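Local coordinates for protein beta-lactamase (Sphaerobacter thermophilus, PDB 4EWF) that probably hydrolyses the amide bond of beta-lactam rings to give substituted beta-amino acids, as a class A serine beta-lactamase, at residues A[46-58]-A[216-228]. Numbering follows the deposited sequence.
With SO4 (sulfate ion), chain E.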
loop_
_atom_site.group_PDB
_atom_site.type_symbol
_atom_site.label_atom_id
_atom_site.label_comp_id
_atom_site.label_asym_id
_atom_site.label_seq_id
_atom_site.Cartn_x
_atom_site.Cartn_y
_atom_site.Cartn_z
ATOM N N ARG A 46 -7.534 9.943 -10.562
ATOM C CA ARG A 46 -8.452 8.961 -11.162
ATOM C C ARG A 46 -8.752 7.863 -10.137
ATOM O O ARG A 46 -7.884 7.495 -9.360
ATOM C CB ARG A 46 -7.828 8.342 -12.427
ATOM C CG ARG A 46 -8.699 7.251 -13.073
ATOM C CD ARG A 46 -8.272 6.942 -14.517
ATOM N NE ARG A 46 -9.005 5.800 -15.068
ATOM C CZ ARG A 46 -9.208 5.577 -16.366
ATOM N NH1 ARG A 46 -9.863 4.490 -16.759
ATOM N NH2 ARG A 46 -8.746 6.428 -17.273
ATOM N N ARG A 47 -9.983 7.359 -10.127
ATOM C CA ARG A 47 -10.396 6.343 -9.165
ATOM C C ARG A 47 -10.073 4.921 -9.642
ATOM O O ARG A 47 -10.479 4.527 -10.733
ATOM C CB ARG A 47 -11.900 6.468 -8.900
ATOM C CG ARG A 47 -12.317 7.835 -8.365
ATOM C CD ARG A 47 -13.836 8.075 -8.518
ATOM N NE ARG A 47 -14.235 9.390 -8.022
ATOM C CZ ARG A 47 -14.609 10.413 -8.789
ATOM N NH1 ARG A 47 -14.662 10.293 -10.123
ATOM N NH2 ARG A 47 -14.957 11.564 -8.217
ATOM N N PHE A 48 -9.336 4.173 -8.818
ATOM C CA PHE A 48 -8.983 2.773 -9.078
ATOM C C PHE A 48 -9.499 1.906 -7.913
ATOM O O PHE A 48 -9.690 2.410 -6.807
ATOM C CB PHE A 48 -7.453 2.623 -9.099
ATOM C CG PHE A 48 -6.786 3.351 -10.240
ATOM C CD1 PHE A 48 -6.440 2.670 -11.398
ATOM C CD2 PHE A 48 -6.533 4.711 -10.158
ATOM C CE1 PHE A 48 -5.827 3.330 -12.468
ATOM C CE2 PHE A 48 -5.921 5.396 -11.229
ATOM C CZ PHE A 48 -5.573 4.697 -12.381
ATOM N N ARG A 49 -9.688 0.608 -8.141
ATOM C CA ARG A 49 -9.937 -0.302 -7.022
ATOM C C ARG A 49 -8.696 -0.325 -6.149
ATOM O O ARG A 49 -7.573 -0.489 -6.636
ATOM C CB ARG A 49 -10.286 -1.724 -7.501
ATOM C CG ARG A 49 -11.566 -1.779 -8.341
ATOM C CD ARG A 49 -11.935 -3.210 -8.759
ATOM N NE ARG A 49 -12.873 -3.180 -9.877
ATOM C CZ ARG A 49 -14.185 -3.079 -9.736
ATOM N NH1 ARG A 49 -14.719 -3.018 -8.524
ATOM N NH2 ARG A 49 -14.962 -3.049 -10.798
ATOM N N ALA A 50 -8.883 -0.125 -4.854
ATOM C CA ALA A 50 -7.736 -0.087 -3.956
ATOM C C ALA A 50 -7.147 -1.475 -3.790
ATOM O O ALA A 50 -5.947 -1.609 -3.556
ATOM C CB ALA A 50 -8.134 0.475 -2.585
ATOM N N ALA A 51 -7.989 -2.505 -3.914
ATOM C CA ALA A 51 -7.553 -3.843 -3.530
ATOM C C ALA A 51 -6.935 -3.764 -2.128
ATOM O O ALA A 51 -7.394 -3.003 -1.266
ATOM C CB ALA A 51 -6.543 -4.394 -4.545
ATOM N N SER A 52 -5.862 -4.505 -1.904
ATOM C CA SER A 52 -5.254 -4.554 -0.577
ATOM C C SER A 52 -4.514 -3.297 -0.097
ATOM O O SER A 52 -4.052 -3.275 1.038
ATOM C CB SER A 52 -4.307 -5.755 -0.490
ATOM O OG SER A 52 -5.062 -6.946 -0.488
ATOM N N THR A 53 -4.379 -2.264 -0.932
ATOM C CA THR A 53 -3.623 -1.092 -0.487
ATOM C C THR A 53 -4.358 -0.406 0.655
ATOM O O THR A 53 -3.753 0.286 1.464
ATOM C CB THR A 53 -3.366 -0.064 -1.610
ATOM O OG1 THR A 53 -4.615 0.471 -2.076
ATOM C CG2 THR A 53 -2.612 -0.705 -2.756
ATOM N N VAL A 54 -5.663 -0.640 0.745
ATOM C CA VAL A 54 -6.472 -0.015 1.796
ATOM C C VAL A 54 -6.108 -0.542 3.196
ATOM O O VAL A 54 -6.561 -0.023 4.218
ATOM C CB VAL A 54 -7.995 -0.178 1.497
ATOM C CG1 VAL A 54 -8.441 -1.612 1.714
ATOM C CG2 VAL A 54 -8.826 0.831 2.324
ATOM N N LYS A 55 -5.268 -1.565 3.246
ATOM C CA LYS A 55 -4.791 -2.039 4.535
ATOM C C LYS A 55 -3.852 -1.031 5.205
ATOM O O LYS A 55 -3.566 -1.142 6.396
ATOM C CB LYS A 55 -4.161 -3.426 4.386
ATOM C CG LYS A 55 -5.197 -4.430 3.890
ATOM C CD LYS A 55 -4.611 -5.814 3.572
ATOM C CE LYS A 55 -5.712 -6.707 2.990
ATOM N NZ LYS A 55 -5.221 -8.098 2.755
ATOM N N ILE A 56 -3.403 -0.025 4.452
ATOM C CA ILE A 56 -2.561 1.015 5.034
ATOM C C ILE A 56 -3.350 1.883 6.010
ATOM O O ILE A 56 -3.017 1.952 7.184
ATOM C CB ILE A 56 -1.878 1.885 3.954
ATOM C CG1 ILE A 56 -0.775 1.084 3.243
ATOM C CG2 ILE A 56 -1.302 3.178 4.577
ATOM C CD1 ILE A 56 -0.216 1.803 1.994
ATOM N N PRO A 57 -4.410 2.551 5.532
ATOM C CA PRO A 57 -5.174 3.341 6.500
ATOM C C PRO A 57 -5.794 2.480 7.603
ATOM O O PRO A 57 -6.006 2.993 8.690
ATOM C CB PRO A 57 -6.262 4.008 5.642
ATOM C CG PRO A 57 -6.319 3.211 4.388
ATOM C CD PRO A 57 -4.917 2.708 4.156
ATOM N N LEU A 58 -6.081 1.207 7.336
ATOM C CA LEU A 58 -6.574 0.313 8.393
ATOM C C LEU A 58 -5.520 0.181 9.504
ATOM O O LEU A 58 -5.824 0.295 10.697
ATOM C CB LEU A 58 -6.920 -1.072 7.818
ATOM C CG LEU A 58 -7.205 -2.191 8.838
ATOM C CD1 LEU A 58 -8.395 -1.869 9.740
ATOM C CD2 LEU A 58 -7.409 -3.526 8.126
ATOM N N LYS A 216 2.821 -1.481 0.512
ATOM C CA LYS A 216 1.681 -2.380 0.565
ATOM C C LYS A 216 1.216 -2.576 -0.865
ATOM O O LYS A 216 0.827 -1.618 -1.551
ATOM C CB LYS A 216 0.519 -1.825 1.398
ATOM C CG LYS A 216 -0.677 -2.810 1.465
ATOM C CD LYS A 216 -0.277 -4.047 2.280
ATOM C CE LYS A 216 -1.293 -5.197 2.136
ATOM N NZ LYS A 216 -1.145 -5.946 0.844
ATOM N N THR A 217 1.272 -3.823 -1.305
ATOM C CA THR A 217 0.785 -4.210 -2.617
ATOM C C THR A 217 -0.725 -4.385 -2.591
ATOM O O THR A 217 -1.343 -4.482 -1.522
ATOM C CB THR A 217 1.356 -5.580 -2.993
ATOM O OG1 THR A 217 1.112 -6.486 -1.905
ATOM C CG2 THR A 217 2.862 -5.488 -3.255
ATOM N N GLY A 218 -1.306 -4.456 -3.779
ATOM C CA GLY A 218 -2.703 -4.797 -3.945
ATOM C C GLY A 218 -2.918 -5.508 -5.269
ATOM O O GLY A 218 -2.403 -5.079 -6.311
ATOM N N SER A 219 -3.687 -6.593 -5.237
ATOM C CA SER A 219 -3.914 -7.399 -6.431
ATOM C C SER A 219 -5.322 -7.967 -6.420
ATOM O O SER A 219 -5.778 -8.466 -5.400
ATOM C CB SER A 219 -2.932 -8.573 -6.481
ATOM O OG SER A 219 -1.610 -8.155 -6.173
ATOM N N LEU A 220 -5.985 -7.885 -7.569
ATOM C CA LEU A 220 -7.268 -8.522 -7.832
ATOM C C LEU A 220 -7.184 -8.875 -9.302
ATOM O O LEU A 220 -6.275 -8.416 -9.985
ATOM C CB LEU A 220 -8.403 -7.511 -7.648
ATOM C CG LEU A 220 -9.311 -7.479 -6.415
ATOM C CD1 LEU A 220 -8.779 -8.274 -5.257
ATOM C CD2 LEU A 220 -9.613 -6.040 -6.027
ATOM N N THR A 221 -8.127 -9.655 -9.821
ATOM C CA THR A 221 -8.111 -9.902 -11.261
ATOM C C THR A 221 -8.223 -8.547 -11.995
ATOM O O THR A 221 -9.063 -7.711 -11.641
ATOM C CB THR A 221 -9.164 -10.971 -11.705
ATOM O OG1 THR A 221 -9.435 -10.837 -13.106
ATOM C CG2 THR A 221 -10.451 -10.849 -10.919
ATOM N N GLY A 222 -7.323 -8.312 -12.951
ATOM C CA GLY A 222 -7.258 -7.049 -13.679
ATOM C C GLY A 222 -6.718 -5.871 -12.873
ATOM O O GLY A 222 -6.754 -4.723 -13.327
ATOM N N VAL A 223 -6.202 -6.138 -11.679
ATOM C CA VAL A 223 -5.747 -5.055 -10.807
ATOM C C VAL A 223 -4.392 -5.338 -10.172
ATOM O O VAL A 223 -4.228 -6.334 -9.466
ATOM C CB VAL A 223 -6.759 -4.763 -9.686
ATOM C CG1 VAL A 223 -6.159 -3.770 -8.701
ATOM C CG2 VAL A 223 -8.067 -4.202 -10.270
ATOM N N VAL A 224 -3.416 -4.466 -10.426
ATOM C CA VAL A 224 -2.092 -4.610 -9.806
ATOM C C VAL A 224 -1.605 -3.252 -9.276
ATOM O O VAL A 224 -1.372 -2.316 -10.058
ATOM C CB VAL A 224 -1.071 -5.236 -10.793
ATOM C CG1 VAL A 224 0.316 -5.440 -10.119
ATOM C CG2 VAL A 224 -1.608 -6.567 -11.344
ATOM N N ASN A 225 -1.498 -3.135 -7.951
ATOM C CA ASN A 225 -1.123 -1.871 -7.309
ATOM C C ASN A 225 0.061 -2.077 -6.369
ATOM O O ASN A 225 0.299 -3.195 -5.895
ATOM C CB ASN A 225 -2.288 -1.286 -6.465
ATOM C CG ASN A 225 -3.625 -1.292 -7.181
ATOM O OD1 ASN A 225 -3.704 -1.088 -8.392
ATOM N ND2 ASN A 225 -4.704 -1.489 -6.414
ATOM N N ASP A 226 0.780 -0.994 -6.074
ATOM C CA ASP A 226 1.780 -0.983 -4.999
ATOM C C ASP A 226 1.944 0.452 -4.488
ATOM O O ASP A 226 2.022 1.397 -5.272
ATOM C CB ASP A 226 3.116 -1.574 -5.470
ATOM C CG ASP A 226 3.967 -2.128 -4.316
ATOM O OD1 ASP A 226 3.464 -2.221 -3.170
ATOM O OD2 ASP A 226 5.146 -2.470 -4.558
ATOM N N VAL A 227 1.954 0.617 -3.174
ATOM C CA VAL A 227 2.029 1.943 -2.571
ATOM C C VAL A 227 3.097 1.918 -1.504
ATOM O O VAL A 227 3.032 1.100 -0.591
ATOM C CB VAL A 227 0.688 2.331 -1.897
ATOM C CG1 VAL A 227 0.869 3.610 -1.048
ATOM C CG2 VAL A 227 -0.419 2.495 -2.938
ATOM N N GLY A 228 4.101 2.781 -1.607
ATOM C CA GLY A 228 5.147 2.743 -0.598
ATOM C C GLY A 228 6.217 3.806 -0.708
ATOM O O GLY A 228 5.988 4.878 -1.271
HETATM S S SO4 E . -1.735 -8.591 -2.571
HETATM O O1 SO4 E . -3.123 -8.126 -2.695
HETATM O O2 SO4 E . -1.117 -7.885 -1.443
HETATM O O3 SO4 E . -1.707 -10.039 -2.332
HETATM O O4 SO4 E . -0.982 -8.303 -3.798
HETATM O O HOH W 1 -6.399 -7.297 -2.983
#
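I56 packs its CD1 on V227 CG1 (3.7 Å) and slides past the K216 side chain, pointing the opposite way, in the tight part of the contact between the N-terminal part of helix 55-67 and the edge hairpin of the sheet. The aliphatic chain of K216 lies on S52 O and K55 CD, and its bends at chi2 (68°) and chi4 (78°) bring NZ to T217 O (2.8 Å); NZ also bonds S113 OG. T53 CG2 is wedged between K216 O, N225 CB and V227 CG2, while T53 OG1 bonds back to A50 O (2.9 Å). The N225 amide reaches across: ND2 donates to R49 O at 3.0 Å in the carbonyl plane, with a bent N-H...O angle of 142°, and weakly to A50 O. G218 CA packs 3.8 Å from S52 N, and buried A51 CB meets S219 N and L220 CD2.

The partly exposed side is looser. Beside S52 and S219, water 1 links S52 OG to S219 O, and a sulfate, probably from the crystallisation liquor, accepts a bond from T217 OG1 (2.7 Å). Separately, R49 turns to E159.

S52 and K55, which also bond S113, and K216-G218 are consistent with the SxxK and KTG motifs of class A beta-lactamases; the sulfate therefore probably marks the anion-binding part of the beta-lactam site.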